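PDB 6LSU: intracellular protein transport protein USO1 from Saccharomyces cerevisiae S288c, which is a vesicle-tethering protein required for protein transport from the endoplasmic reticulum to the Golgi complex. Local coordinates for residues A[513-518]-A[575-580]; A[30-35]-A[65-70]; A[258-263]-A[311-316]. One frame throughout, in Å; residues are numbered along the deposited sequence.

Interaction 1: residues A[513-518]-A[575-580]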
ATOM      1  N   ASN A 513      -2.230 -26.443   4.009  1.00 67.14           N
ATOM      2  CA  ASN A 513      -2.831 -25.205   3.483  1.00 64.56           C
ATOM      3  C   ASN A 513      -3.736 -24.613   4.559  1.00 59.57           C
ATOM      4  O   ASN A 513      -4.900 -24.338   4.312  1.00 57.74           O
ATOM      5  CB  ASN A 513      -3.587 -25.494   2.184  1.00 64.85           C
ATOM      6  CG  ASN A 513      -4.102 -24.240   1.519  1.00 64.48           C
ATOM      7  OD1 ASN A 513      -3.855 -23.129   2.007  1.00 58.31           O
ATOM      8  ND2 ASN A 513      -4.813 -24.416   0.417  1.00 64.27           N
ATOM      9  N   PRO A 514      -3.267 -24.438   5.802  1.00 52.06           N
ATOM     10  CA  PRO A 514      -4.165 -24.085   6.899  1.00 61.06           C
ATOM     11  C   PRO A 514      -5.021 -22.854   6.544  1.00 60.48           C
ATOM     12  O   PRO A 514      -6.228 -22.866   6.832  1.00 62.84           O
ATOM     13  CB  PRO A 514      -3.228 -23.832   8.102  1.00 57.55           C
ATOM     14  CG  PRO A 514      -1.855 -23.601   7.423  1.00 55.28           C
ATOM     15  CD  PRO A 514      -1.869 -24.496   6.207  1.00 52.29           C
ATOM     16  N   PHE A 515      -4.402 -21.868   5.883  1.00 61.20           N
ATOM     17  CA  PHE A 515      -4.974 -20.523   5.623  1.00 59.15           C
ATOM     18  C   PHE A 515      -6.256 -20.642   4.775  1.00 57.67           C
ATOM     19  O   PHE A 515      -7.225 -19.853   4.981  1.00 58.97           O
ATOM     20  CB  PHE A 515      -3.880 -19.613   5.054  1.00 58.54           C
ATOM     21  CG  PHE A 515      -3.086 -19.016   6.179  1.00 54.95           C
ATOM     22  CD1 PHE A 515      -3.706 -18.154   7.046  1.00 55.33           C
ATOM     23  CD2 PHE A 515      -1.773 -19.344   6.391  1.00 60.20           C
ATOM     24  CE1 PHE A 515      -3.029 -17.624   8.112  1.00 58.68           C
ATOM     25  CE2 PHE A 515      -1.090 -18.805   7.466  1.00 61.25           C
ATOM     26  CZ  PHE A 515      -1.726 -17.963   8.333  1.00 64.12           C
ATOM     27  N   LYS A 516      -6.335 -21.648   3.910  1.00 50.10           N
ATOM     28  CA  LYS A 516      -7.619 -21.977   3.241  1.00 55.74           C
ATOM     29  C   LYS A 516      -8.791 -21.934   4.241  1.00 62.78           C
ATOM     30  O   LYS A 516      -9.886 -21.407   3.906  1.00 62.25           O
ATOM     31  CB  LYS A 516      -7.578 -23.388   2.692  1.00 54.71           C
ATOM     32  CG  LYS A 516      -8.902 -23.898   2.201  1.00 56.87           C
ATOM     33  CD  LYS A 516      -8.747 -25.038   1.242  1.00 59.42           C
ATOM     34  CE  LYS A 516      -8.443 -26.345   1.949  1.00 63.13           C
ATOM     35  NZ  LYS A 516      -8.254 -27.413   0.936  1.00 62.46           N
ATOM     36  N   LEU A 517      -8.614 -22.511   5.429  1.00 61.01           N
ATOM     37  CA  LEU A 517      -9.718 -22.535   6.412  1.00 61.27           C
ATOM     38  C   LEU A 517      -9.839 -21.145   7.044  1.00 52.50           C
ATOM     39  O   LEU A 517     -10.923 -20.651   7.245  1.00 51.94           O
ATOM     40  CB  LEU A 517      -9.412 -23.620   7.435  1.00 63.77           C
ATOM     41  CG  LEU A 517     -10.576 -24.188   8.230  1.00 59.81           C
ATOM     42  CD1 LEU A 517     -10.150 -24.281   9.673  1.00 61.31           C
ATOM     43  CD2 LEU A 517     -11.851 -23.397   8.082  1.00 56.49           C
ATOM     44  N   PHE A 518      -8.715 -20.501   7.292  1.00 55.51           N
ATOM     45  CA  PHE A 518      -8.642 -19.182   7.983  1.00 52.25           C
ATOM     46  C   PHE A 518      -9.403 -18.112   7.182  1.00 52.24           C
ATOM     47  O   PHE A 518     -10.255 -17.408   7.711  1.00 56.02           O
ATOM     48  CB  PHE A 518      -7.194 -18.793   8.215  1.00 51.84           C
ATOM     49  CG  PHE A 518      -7.094 -17.371   8.715  1.00 56.64           C
ATOM     50  CD1 PHE A 518      -7.400 -17.060  10.027  1.00 58.15           C
ATOM     51  CD2 PHE A 518      -6.886 -16.328   7.819  1.00 55.60           C
ATOM     52  CE1 PHE A 518      -7.400 -15.726  10.446  1.00 66.72           C
ATOM     53  CE2 PHE A 518      -6.900 -15.013   8.239  1.00 52.57           C
ATOM     54  CZ  PHE A 518      -7.145 -14.707   9.554  1.00 57.45           C
ATOM     55  N   ASP A 575      -1.210 -28.156  12.799  1.00 96.60           N
ATOM     56  CA  ASP A 575      -1.326 -26.679  12.775  1.00 86.92           C
ATOM     57  C   ASP A 575      -2.428 -26.225  13.735  1.00 84.54           C
ATOM     58  O   ASP A 575      -3.571 -26.703  13.596  1.00 81.66           O
ATOM     59  CB  ASP A 575      -1.616 -26.209  11.353  1.00 83.87           C
ATOM     60  CG  ASP A 575      -0.863 -24.944  11.040  1.00 79.03           C
ATOM     61  OD1 ASP A 575      -1.004 -23.991  11.843  1.00 73.80           O
ATOM     62  OD2 ASP A 575      -0.083 -24.970  10.075  1.00 81.07           O
ATOM     63  N   ILE A 576      -2.119 -25.298  14.647  1.00 76.32           N
ATOM     64  CA  ILE A 576      -3.081 -24.912  15.712  1.00 76.90           C
ATOM     65  C   ILE A 576      -4.047 -23.893  15.106  1.00 75.38           C
ATOM     66  O   ILE A 576      -5.142 -23.595  15.727  1.00 69.74           O
ATOM     67  CB  ILE A 576      -2.360 -24.426  16.986  1.00 84.14           C
ATOM     68  CG1 ILE A 576      -2.252 -22.908  17.072  1.00 87.20           C
ATOM     69  CG2 ILE A 576      -1.000 -25.088  17.121  1.00 92.93           C
ATOM     70  CD1 ILE A 576      -1.654 -22.416  18.370  1.00 84.39           C
ATOM     71  N   ARG A 577      -3.690 -23.420  13.913  1.00 75.86           N
ATOM     72  CA  ARG A 577      -4.515 -22.492  13.107  1.00 72.87           C
ATOM     73  C   ARG A 577      -5.880 -23.150  12.878  1.00 71.09           C
ATOM     74  O   ARG A 577      -6.904 -22.556  13.283  1.00 77.08           O
ATOM     75  CB  ARG A 577      -3.752 -22.154  11.824  1.00 78.95           C
ATOM     76  CG  ARG A 577      -2.870 -20.925  11.952  1.00 82.86           C
ATOM     77  CD  ARG A 577      -2.038 -20.695  10.714  1.00 88.98           C
ATOM     78  NE  ARG A 577      -0.771 -21.363  10.903  1.00 88.14           N
ATOM     79  CZ  ARG A 577       0.322 -20.790  11.370  1.00 91.32           C
ATOM     80  NH1 ARG A 577       0.332 -19.503  11.692  1.00 90.20           N
ATOM     81  NH2 ARG A 577       1.415 -21.519  11.492  1.00 95.25           N
ATOM     82  N   ILE A 578      -5.871 -24.392  12.387  1.00 58.94           N
ATOM     83  CA  ILE A 578      -7.082 -25.186  12.034  1.00 59.45           C
ATOM     84  C   ILE A 578      -8.107 -25.172  13.158  1.00 58.52           C
ATOM     85  O   ILE A 578      -9.251 -24.771  12.927  1.00 60.80           O
ATOM     86  CB  ILE A 578      -6.656 -26.598  11.615  1.00 55.75           C
ATOM     87  CG1 ILE A 578      -5.620 -26.512  10.506  1.00 59.55           C
ATOM     88  CG2 ILE A 578      -7.857 -27.438  11.234  1.00 53.10           C
ATOM     89  CD1 ILE A 578      -5.394 -27.811   9.742  1.00 70.20           C
ATOM     90  N   PRO A 579      -7.760 -25.654  14.384  1.00 65.57           N
ATOM     91  CA  PRO A 579      -8.649 -25.576  15.549  1.00 60.55           C
ATOM     92  C   PRO A 579      -9.084 -24.159  15.927  1.00 56.29           C
ATOM     93  O   PRO A 579     -10.239 -23.987  16.266  1.00 60.97           O
ATOM     94  CB  PRO A 579      -7.812 -26.075  16.733  1.00 64.32           C
ATOM     95  CG  PRO A 579      -6.680 -26.850  16.119  1.00 67.10           C
ATOM     96  CD  PRO A 579      -6.495 -26.330  14.708  1.00 65.53           C
ATOM     97  N   ILE A 580      -8.170 -23.188  15.888  1.00 61.34           N
ATOM     98  CA  ILE A 580      -8.478 -21.759  16.261  1.00 64.41           C
ATOM     99  C   ILE A 580      -9.550 -21.218  15.297  1.00 60.75           C
ATOM    100  O   ILE A 580     -10.502 -20.500  15.731  1.00 57.85           O
ATOM    101  CB  ILE A 580      -7.216 -20.877  16.223  1.00 66.12           C
ATOM    102  CG1 ILE A 580      -6.213 -21.290  17.302  1.00 67.95           C
ATOM    103  CG2 ILE A 580      -7.591 -19.407  16.335  1.00 64.66           C
ATOM    104  CD1 ILE A 580      -4.913 -20.494  17.276  1.00 71.24           C
TER
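Pro514, directly after the N-cap residue Asn513, turns its ring to the segment 575-580 and touches three residues there. Its CG lies 3.5 Å from OD2 of Asp575, the two side chains crossing at about a right angle, while its CB packs against CB of Arg577 at 4.1 Å and against CG1 of Ile578 at 4.3 Å. Proline suits the first turn of a helix, where a backbone N-H would have no acceptor in a preceding turn, and its compact ring lets the backbones approach to 6.0 Å between the CA atoms of Pro514 and Ile578. Asn513 caps this turn with a weak bond from Lys516 N to its OD1. Phe515 comes next: its CZ reaches CD of Arg577 at 3.6 Å, so the CD methylene of the arginine meets the outer end of the ring, the two side chains crossing obliquely with ring and guanidinium planes 38° apart.

Here two helix starts of an armadillo-type solenoid meet, residues 513-518 lying in ARM 8 and 575-580 in ARM 9 of the globular head. Asp575 makes a capping bond of its own before the second helix: its OD1 accepts weakly from Arg577 N and also forms a salt bridge with Arg577 NE at 2.8 Å. The arginine chain bends at chi3 (-92°), and its NH2 has a further salt bridge with Asp692, so two carboxylates would be expected to steady the guanidinium.

One turn after Pro514, Leu517 holds its CG anti to the backbone N (chi1 -158°) and sends CD1 over the backbone of Ile578, 3.4 Å from Ile578 O and 4.2 Å from Ile578 CG2. The same leucine continues along helix 577-590 onto Ser581 and Tyr582, and Phe518 touches Ser581 too.

Interaction 2: residues A[30-35]-A[65-70]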
ATOM      1  N   ASP A  30      38.292  40.538  -2.706  1.00 71.61           N
ATOM      2  CA  ASP A  30      38.390  42.015  -2.896  1.00 72.57           C
ATOM      3  C   ASP A  30      38.272  42.319  -4.385  1.00 70.45           C
ATOM      4  O   ASP A  30      37.399  43.151  -4.781  1.00 66.42           O
ATOM      5  CB  ASP A  30      39.699  42.541  -2.283  1.00 87.03           C
ATOM      6  CG  ASP A  30      39.988  44.009  -2.545  1.00 86.90           C
ATOM      7  OD1 ASP A  30      39.066  44.845  -2.354  1.00 78.43           O
ATOM      8  OD2 ASP A  30      41.125  44.291  -2.963  1.00 91.11           O
ATOM      9  N   ARG A  31      39.077  41.618  -5.187  1.00 75.69           N
ATOM     10  CA  ARG A  31      39.083  41.717  -6.671  1.00 85.66           C
ATOM     11  C   ARG A  31      37.690  41.381  -7.232  1.00 87.01           C
ATOM     12  O   ARG A  31      37.274  42.055  -8.230  1.00 83.27           O
ATOM     13  CB  ARG A  31      40.117  40.768  -7.291  1.00 91.87           C
ATOM     14  CG  ARG A  31      41.560  41.036  -6.894  1.00 94.27           C
ATOM     15  CD  ARG A  31      42.525  41.001  -8.068  1.00109.86           C
ATOM     16  NE  ARG A  31      43.263  39.744  -8.191  1.00118.15           N
ATOM     17  CZ  ARG A  31      43.240  38.923  -9.249  1.00129.80           C
ATOM     18  NH1 ARG A  31      42.523  39.202 -10.331  1.00122.79           N
ATOM     19  NH2 ARG A  31      43.959  37.815  -9.223  1.00138.13           N
ATOM     20  N   VAL A  32      37.000  40.372  -6.671  1.00 80.69           N
ATOM     21  CA  VAL A  32      35.668  39.933  -7.214  1.00 86.93           C
ATOM     22  C   VAL A  32      34.691  41.103  -7.081  1.00 82.26           C
ATOM     23  O   VAL A  32      33.879  41.334  -7.979  1.00 83.69           O
ATOM     24  CB  VAL A  32      35.094  38.689  -6.505  1.00 82.19           C
ATOM     25  CG1 VAL A  32      33.622  38.496  -6.818  1.00 86.36           C
ATOM     26  CG2 VAL A  32      35.876  37.423  -6.809  1.00 81.68           C
ATOM     27  N   GLU A  33      34.745  41.785  -5.945  1.00 90.87           N
ATOM     28  CA  GLU A  33      33.746  42.821  -5.604  1.00 94.47           C
ATOM     29  C   GLU A  33      34.152  44.174  -6.197  1.00 92.08           C
ATOM     30  O   GLU A  33      33.220  44.923  -6.572  1.00 78.35           O
ATOM     31  CB  GLU A  33      33.569  42.897  -4.090  1.00 94.83           C
ATOM     32  CG  GLU A  33      32.155  43.262  -3.686  1.00 86.87           C
ATOM     33  CD  GLU A  33      31.992  43.212  -2.185  1.00 94.03           C
ATOM     34  OE1 GLU A  33      32.978  42.788  -1.494  1.00 90.69           O
ATOM     35  OE2 GLU A  33      30.899  43.592  -1.711  1.00102.00           O
ATOM     36  N   ASN A  34      35.462  44.468  -6.321  1.00 94.06           N
ATOM     37  CA  ASN A  34      35.920  45.883  -6.437  1.00 96.88           C
ATOM     38  C   ASN A  34      36.535  46.225  -7.803  1.00 91.09           C
ATOM     39  O   ASN A  34      36.225  47.328  -8.288  1.00 97.24           O
ATOM     40  CB  ASN A  34      36.777  46.256  -5.234  1.00 91.52           C
ATOM     41  CG  ASN A  34      35.940  46.234  -3.980  1.00 93.21           C
ATOM     42  OD1 ASN A  34      34.774  46.670  -4.010  1.00 90.72           O
ATOM     43  ND2 ASN A  34      36.524  45.695  -2.909  1.00 82.90           N
ATOM     44  N   SER A  35      37.345  45.359  -8.413  1.00 85.65           N
ATOM     45  CA  SER A  35      37.820  45.538  -9.811  1.00 80.90           C
ATOM     46  C   SER A  35      36.702  46.186 -10.642  1.00 85.65           C
ATOM     47  O   SER A  35      35.540  45.776 -10.495  1.00 91.97           O
ATOM     48  CB  SER A  35      38.250  44.227 -10.413  1.00 77.49           C
ATOM     49  OG  SER A  35      39.172  43.555  -9.561  1.00 74.04           O
ATOM     50  N   LYS A  65      29.536  36.605   0.239  1.00 79.87           N
ATOM     51  CA  LYS A  65      28.774  37.881   0.090  1.00 82.18           C
ATOM     52  C   LYS A  65      29.255  38.611  -1.157  1.00 68.98           C
ATOM     53  O   LYS A  65      28.417  39.104  -1.911  1.00 65.72           O
ATOM     54  CB  LYS A  65      28.826  38.746   1.358  1.00 87.44           C
ATOM     55  CG  LYS A  65      27.473  38.953   2.032  1.00100.92           C
ATOM     56  CD  LYS A  65      26.720  37.649   2.358  1.00112.72           C
ATOM     57  CE  LYS A  65      25.216  37.823   2.477  1.00113.13           C
ATOM     58  NZ  LYS A  65      24.622  36.831   3.405  1.00108.80           N
ATOM     59  N   PRO A  66      30.590  38.686  -1.390  1.00 61.07           N
ATOM     60  CA  PRO A  66      31.136  39.204  -2.644  1.00 65.32           C
ATOM     61  C   PRO A  66      30.591  38.476  -3.893  1.00 65.88           C
ATOM     62  O   PRO A  66      30.161  39.151  -4.833  1.00 61.83           O
ATOM     63  CB  PRO A  66      32.653  38.960  -2.557  1.00 61.61           C
ATOM     64  CG  PRO A  66      32.942  38.727  -1.084  1.00 63.14           C
ATOM     65  CD  PRO A  66      31.643  38.262  -0.457  1.00 64.06           C
ATOM     66  N   LEU A  67      30.660  37.144  -3.892  1.00 66.43           N
ATOM     67  CA  LEU A  67      30.137  36.254  -4.967  1.00 68.45           C
ATOM     68  C   LEU A  67      28.675  36.620  -5.267  1.00 67.57           C
ATOM     69  O   LEU A  67      28.317  36.905  -6.427  1.00 60.91           O
ATOM     70  CB  LEU A  67      30.227  34.799  -4.492  1.00 67.86           C
ATOM     71  CG  LEU A  67      31.315  33.924  -5.106  1.00 66.92           C
ATOM     72  CD1 LEU A  67      32.385  34.729  -5.822  1.00 64.36           C
ATOM     73  CD2 LEU A  67      31.927  33.009  -4.051  1.00 66.44           C
ATOM     74  N   LEU A  68      27.860  36.654  -4.229  1.00 66.36           N
ATOM     75  CA  LEU A  68      26.436  37.015  -4.381  1.00 76.34           C
ATOM     76  C   LEU A  68      26.288  38.480  -4.830  1.00 80.17           C
ATOM     77  O   LEU A  68      25.309  38.789  -5.604  1.00 81.44           O
ATOM     78  CB  LEU A  68      25.737  36.712  -3.053  1.00 76.05           C
ATOM     79  CG  LEU A  68      25.691  35.236  -2.675  1.00 76.23           C
ATOM     80  CD1 LEU A  68      24.870  35.006  -1.417  1.00 75.99           C
ATOM     81  CD2 LEU A  68      25.129  34.402  -3.812  1.00 80.79           C
ATOM     82  N   ASN A  69      27.184  39.368  -4.395  1.00 79.29           N
ATOM     83  CA  ASN A  69      27.121  40.804  -4.780  1.00 74.75           C
ATOM     84  C   ASN A  69      27.492  40.880  -6.257  1.00 73.97           C
ATOM     85  O   ASN A  69      26.695  41.422  -7.042  1.00 65.49           O
ATOM     86  CB  ASN A  69      28.004  41.689  -3.892  1.00 84.86           C
ATOM     87  CG  ASN A  69      27.368  41.997  -2.553  1.00 84.03           C
ATOM     88  OD1 ASN A  69      28.058  42.155  -1.553  1.00 91.81           O
ATOM     89  ND2 ASN A  69      26.050  42.038  -2.520  1.00 91.79           N
ATOM     90  N   THR A  70      28.636  40.310  -6.644  1.00 67.61           N
ATOM     91  CA  THR A  70      29.073  40.311  -8.066  1.00 72.63           C
ATOM     92  C   THR A  70      28.038  39.602  -8.963  1.00 79.18           C
ATOM     93  O   THR A  70      27.952  39.959 -10.187  1.00 83.90           O
ATOM     94  CB  THR A  70      30.467  39.698  -8.206  1.00 79.22           C
ATOM     95  OG1 THR A  70      31.357  40.482  -7.411  1.00 83.73           O
ATOM     96  CG2 THR A  70      30.947  39.668  -9.640  1.00 77.04           C
TER
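Thr70 carries OG1 beside its backbone N and anti to its carbonyl carbon (chi1 -59°), and this rotation points the hydroxyl at the backbone of Val32; Val32 in turn swings CG1 anti to its own N (chi1 165°), toward the same threonine. Thr70 OG1 appears to donate to Val32 O at 2.7 Å, a bond to be taken with caution because that oxygen is not surely placed. A threonine would fit here because its polar branch can bond to a neighbouring helix while its carbon atoms stay among apolar groups: Thr70 CB is 3.7 Å from Val32 CG1. The same methyl also meets Leu67 CD1 at 4.1 Å and, more loosely, Pro66 CB at 4.4 Å, so one branch of a small beta-branched residue serves three partners.

The short segments of helices 17-34 and 56-73 run in roughly the same direction, crossing at 26° with axes 8.7 Å apart. Helix 38-54 lies between them in sequence and packs on both: Val32 touches Ala44 and Leu48, and Leu67 rests on Leu48. This is the amino-terminal end of the head, with 65-70 inside ARM 1. Pro66 lacks an N-H, in keeping with the kink of helix 56-73 at this place.

At the partly exposed border, Glu33 extends beyond CG, passing obliquely by the proline ring with OE1 4.0 Å from Pro66 CB and bringing its other oxygen to the side chain of Asn69. The long, flexible glutamate is well suited to such a position. Near the end of the first helix, Asn34 ND2 bonds to Asp30 OD1 at 2.7 Å, and Ser35 OG bonds to Arg31 O. Asp40 forms a salt bridge with Arg31 and a hydrogen bond with Ser35 OG.

Interaction 3: residues A[258-263]-A[311-316]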
ATOM      1  N   SER A 258       6.033  10.112  -9.929  1.00 54.53           N
ATOM      2  CA  SER A 258       6.241  10.551  -8.529  1.00 55.39           C
ATOM      3  C   SER A 258       5.698  11.981  -8.390  1.00 59.05           C
ATOM      4  O   SER A 258       5.066  12.324  -7.360  1.00 52.76           O
ATOM      5  CB  SER A 258       7.680  10.485  -8.186  1.00 55.03           C
ATOM      6  OG  SER A 258       7.834   9.899  -6.918  1.00 66.91           O
ATOM      7  N   LEU A 259       5.946  12.805  -9.412  1.00 55.39           N
ATOM      8  CA  LEU A 259       5.443  14.194  -9.430  1.00 55.71           C
ATOM      9  C   LEU A 259       3.911  14.172  -9.601  1.00 55.49           C
ATOM     10  O   LEU A 259       3.205  14.844  -8.806  1.00 48.94           O
ATOM     11  CB  LEU A 259       6.162  15.002 -10.523  1.00 52.78           C
ATOM     12  CG  LEU A 259       5.589  16.390 -10.752  1.00 53.26           C
ATOM     13  CD1 LEU A 259       5.608  17.183  -9.448  1.00 53.78           C
ATOM     14  CD2 LEU A 259       6.324  17.108 -11.873  1.00 52.26           C
ATOM     15  N   ILE A 260       3.370  13.383 -10.532  1.00 55.73           N
ATOM     16  CA  ILE A 260       1.887  13.246 -10.622  1.00 52.05           C
ATOM     17  C   ILE A 260       1.347  12.856  -9.249  1.00 53.28           C
ATOM     18  O   ILE A 260       0.268  13.356  -8.883  1.00 62.51           O
ATOM     19  CB  ILE A 260       1.458  12.243 -11.699  1.00 50.41           C
ATOM     20  CG1 ILE A 260       1.930  12.629 -13.084  1.00 51.84           C
ATOM     21  CG2 ILE A 260      -0.065  12.088 -11.685  1.00 52.11           C
ATOM     22  CD1 ILE A 260       1.362  11.699 -14.183  1.00 54.91           C
ATOM     23  N   ASN A 261       2.048  11.995  -8.528  1.00 51.91           N
ATOM     24  CA  ASN A 261       1.587  11.510  -7.215  1.00 56.61           C
ATOM     25  C   ASN A 261       1.542  12.690  -6.248  1.00 57.93           C
ATOM     26  O   ASN A 261       0.515  12.842  -5.595  1.00 66.55           O
ATOM     27  CB  ASN A 261       2.455  10.336  -6.729  1.00 59.66           C
ATOM     28  CG  ASN A 261       1.956   9.747  -5.432  1.00 60.07           C
ATOM     29  OD1 ASN A 261       2.017  10.415  -4.391  1.00 66.46           O
ATOM     30  ND2 ASN A 261       1.446   8.530  -5.506  1.00 61.78           N
ATOM     31  N   ASN A 262       2.609  13.471  -6.143  1.00 59.64           N
ATOM     32  CA  ASN A 262       2.721  14.582  -5.165  1.00 62.71           C
ATOM     33  C   ASN A 262       1.714  15.695  -5.508  1.00 71.28           C
ATOM     34  O   ASN A 262       1.267  16.392  -4.563  1.00 64.22           O
ATOM     35  CB  ASN A 262       4.136  15.158  -5.114  1.00 67.17           C
ATOM     36  CG  ASN A 262       5.149  14.261  -4.434  1.00 65.33           C
ATOM     37  OD1 ASN A 262       4.823  13.470  -3.554  1.00 79.56           O
ATOM     38  ND2 ASN A 262       6.398  14.403  -4.809  1.00 66.51           N
ATOM     39  N   ILE A 263       1.343  15.882  -6.790  1.00 64.53           N
ATOM     40  CA  ILE A 263       0.342  16.926  -7.159  1.00 62.33           C
ATOM     41  C   ILE A 263      -1.079  16.489  -6.742  1.00 66.92           C
ATOM     42  O   ILE A 263      -1.928  17.426  -6.588  1.00 63.16           O
ATOM     43  CB  ILE A 263       0.425  17.226  -8.667  1.00 63.87           C
ATOM     44  CG1 ILE A 263       1.762  17.832  -9.073  1.00 58.83           C
ATOM     45  CG2 ILE A 263      -0.736  18.084  -9.133  1.00 67.22           C
ATOM     46  CD1 ILE A 263       2.085  17.629 -10.530  1.00 62.32           C
ATOM     47  N   LEU A 311      -0.349   2.551 -10.198  1.00 48.87           N
ATOM     48  CA  LEU A 311      -1.469   1.941  -9.453  1.00 45.32           C
ATOM     49  C   LEU A 311      -1.812   2.815  -8.261  1.00 43.53           C
ATOM     50  O   LEU A 311      -3.029   2.925  -7.973  1.00 47.29           O
ATOM     51  CB  LEU A 311      -1.148   0.506  -9.054  1.00 44.33           C
ATOM     52  CG  LEU A 311      -1.200  -0.499 -10.211  1.00 50.22           C
ATOM     53  CD1 LEU A 311      -0.665  -1.879  -9.785  1.00 48.02           C
ATOM     54  CD2 LEU A 311      -2.611  -0.654 -10.753  1.00 47.07           C
ATOM     55  N   ASP A 312      -0.804   3.403  -7.617  1.00 48.46           N
ATOM     56  CA  ASP A 312      -0.990   4.232  -6.384  1.00 53.73           C
ATOM     57  C   ASP A 312      -1.762   5.492  -6.799  1.00 50.77           C
ATOM     58  O   ASP A 312      -2.665   5.901  -6.075  1.00 50.52           O
ATOM     59  CB  ASP A 312       0.332   4.515  -5.638  1.00 57.06           C
ATOM     60  CG  ASP A 312       0.896   3.305  -4.895  1.00 66.73           C
ATOM     61  OD1 ASP A 312       0.137   2.281  -4.721  1.00 76.02           O
ATOM     62  OD2 ASP A 312       2.079   3.366  -4.498  1.00 73.85           O
ATOM     63  N   ILE A 313      -1.486   6.043  -7.976  1.00 47.48           N
ATOM     64  CA  ILE A 313      -2.174   7.261  -8.447  1.00 47.17           C
ATOM     65  C   ILE A 313      -3.646   6.910  -8.582  1.00 48.88           C
ATOM     66  O   ILE A 313      -4.470   7.681  -8.031  1.00 50.19           O
ATOM     67  CB  ILE A 313      -1.565   7.765  -9.746  1.00 48.82           C
ATOM     68  CG1 ILE A 313      -0.219   8.457  -9.511  1.00 54.11           C
ATOM     69  CG2 ILE A 313      -2.561   8.628 -10.461  1.00 51.31           C
ATOM     70  CD1 ILE A 313       0.679   8.471 -10.763  1.00 61.72           C
ATOM     71  N   VAL A 314      -3.996   5.788  -9.248  1.00 44.60           N
ATOM     72  CA  VAL A 314      -5.430   5.374  -9.245  1.00 46.76           C
ATOM     73  C   VAL A 314      -5.978   5.356  -7.813  1.00 51.17           C
ATOM     74  O   VAL A 314      -7.048   5.976  -7.599  1.00 54.07           O
ATOM     75  CB  VAL A 314      -5.666   4.033  -9.940  1.00 48.47           C
ATOM     76  CG1 VAL A 314      -7.131   3.698  -9.959  1.00 45.45           C
ATOM     77  CG2 VAL A 314      -5.119   4.028 -11.375  1.00 53.45           C
ATOM     78  N   SER A 315      -5.248   4.766  -6.854  1.00 52.91           N
ATOM     79  CA  SER A 315      -5.726   4.592  -5.457  1.00 57.34           C
ATOM     80  C   SER A 315      -6.007   5.931  -4.785  1.00 58.95           C
ATOM     81  O   SER A 315      -7.063   6.033  -4.204  1.00 63.24           O
ATOM     82  CB  SER A 315      -4.802   3.789  -4.602  1.00 58.81           C
ATOM     83  OG  SER A 315      -5.075   2.410  -4.692  1.00 56.41           O
ATOM     84  N   LEU A 316      -5.092   6.895  -4.875  1.00 63.03           N
ATOM     85  CA  LEU A 316      -5.244   8.288  -4.352  1.00 66.34           C
ATOM     86  C   LEU A 316      -6.621   8.887  -4.631  1.00 67.05           C
ATOM     87  O   LEU A 316      -7.199   9.464  -3.692  1.00 69.17           O
ATOM     88  CB  LEU A 316      -4.181   9.183  -5.000  1.00 74.43           C
ATOM     89  CG  LEU A 316      -2.770   8.823  -4.564  1.00 78.03           C
ATOM     90  CD1 LEU A 316      -1.745   9.752  -5.185  1.00 86.58           C
ATOM     91  CD2 LEU A 316      -2.702   8.825  -3.041  1.00 79.43           C
TER
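Asp312 touches Asn261 at the partly exposed border of the contact, its CB lying 4.2 Å from the ND2 of the amide. The carboxylate and amide planes stand 74° apart, and it is the aspartate's methylene that faces the asparagine.

Ile313 follows and supplies the apolar centre. Its CD1 meets CG2 of Ile260 at 3.8 Å, the two side chains crossing at about a right angle, while its CG1 sits 4.2 Å from CA of Asn261, against the backbone of the facing helix. Isoleucine suits this buried place, since its long CG1-CD1 branch spans the gap to Ile260 and is wholly apolar. Leu283 of helix 280-287 also receives Ile313, and Ile260 packs on Leu237 and Phe238 of helix 233-244.

Helices 251-264 and 301-317 are neighbours in an armadillo-type solenoid, the first in ARM 4 and the second in ARM 5; their short segments run almost parallel, 11° apart, with axes separated by 9.8 Å.

Leu316, one turn beyond Ile313, turns its CD1 to the amide of Asn261, 3.4 Å from ND2; a branched leucine offers a methyl to pack against the flat group. Asn261, short enough to fit between the helices, has its CG anti to the backbone N (chi1 -176°), which carries the amide out between Asp312 and Leu316, one turn apart on the same helix.

Overall arrangement
Along the chain the contacts come in the order interaction 2, interaction 3, interaction 1, each closing before the next opens, and no two of them touch. Centres lie 46 Å apart from interaction 2 to interaction 3 and 38 Å from interaction 3 to interaction 1, while interactions 2 and 1 stand 76 Å apart on opposite sides of the chain's centre. The three share no helix: 17-34 and 56-73, then 251-264 and 301-317, then 514-528 and 577-590. Each joins segments 30 to 57 residues apart, consistent with an elongated head built by stacking of successive armadillo repeats; in the whole protein the coiled-coil tails associate in parallel, setting two such heads side by side.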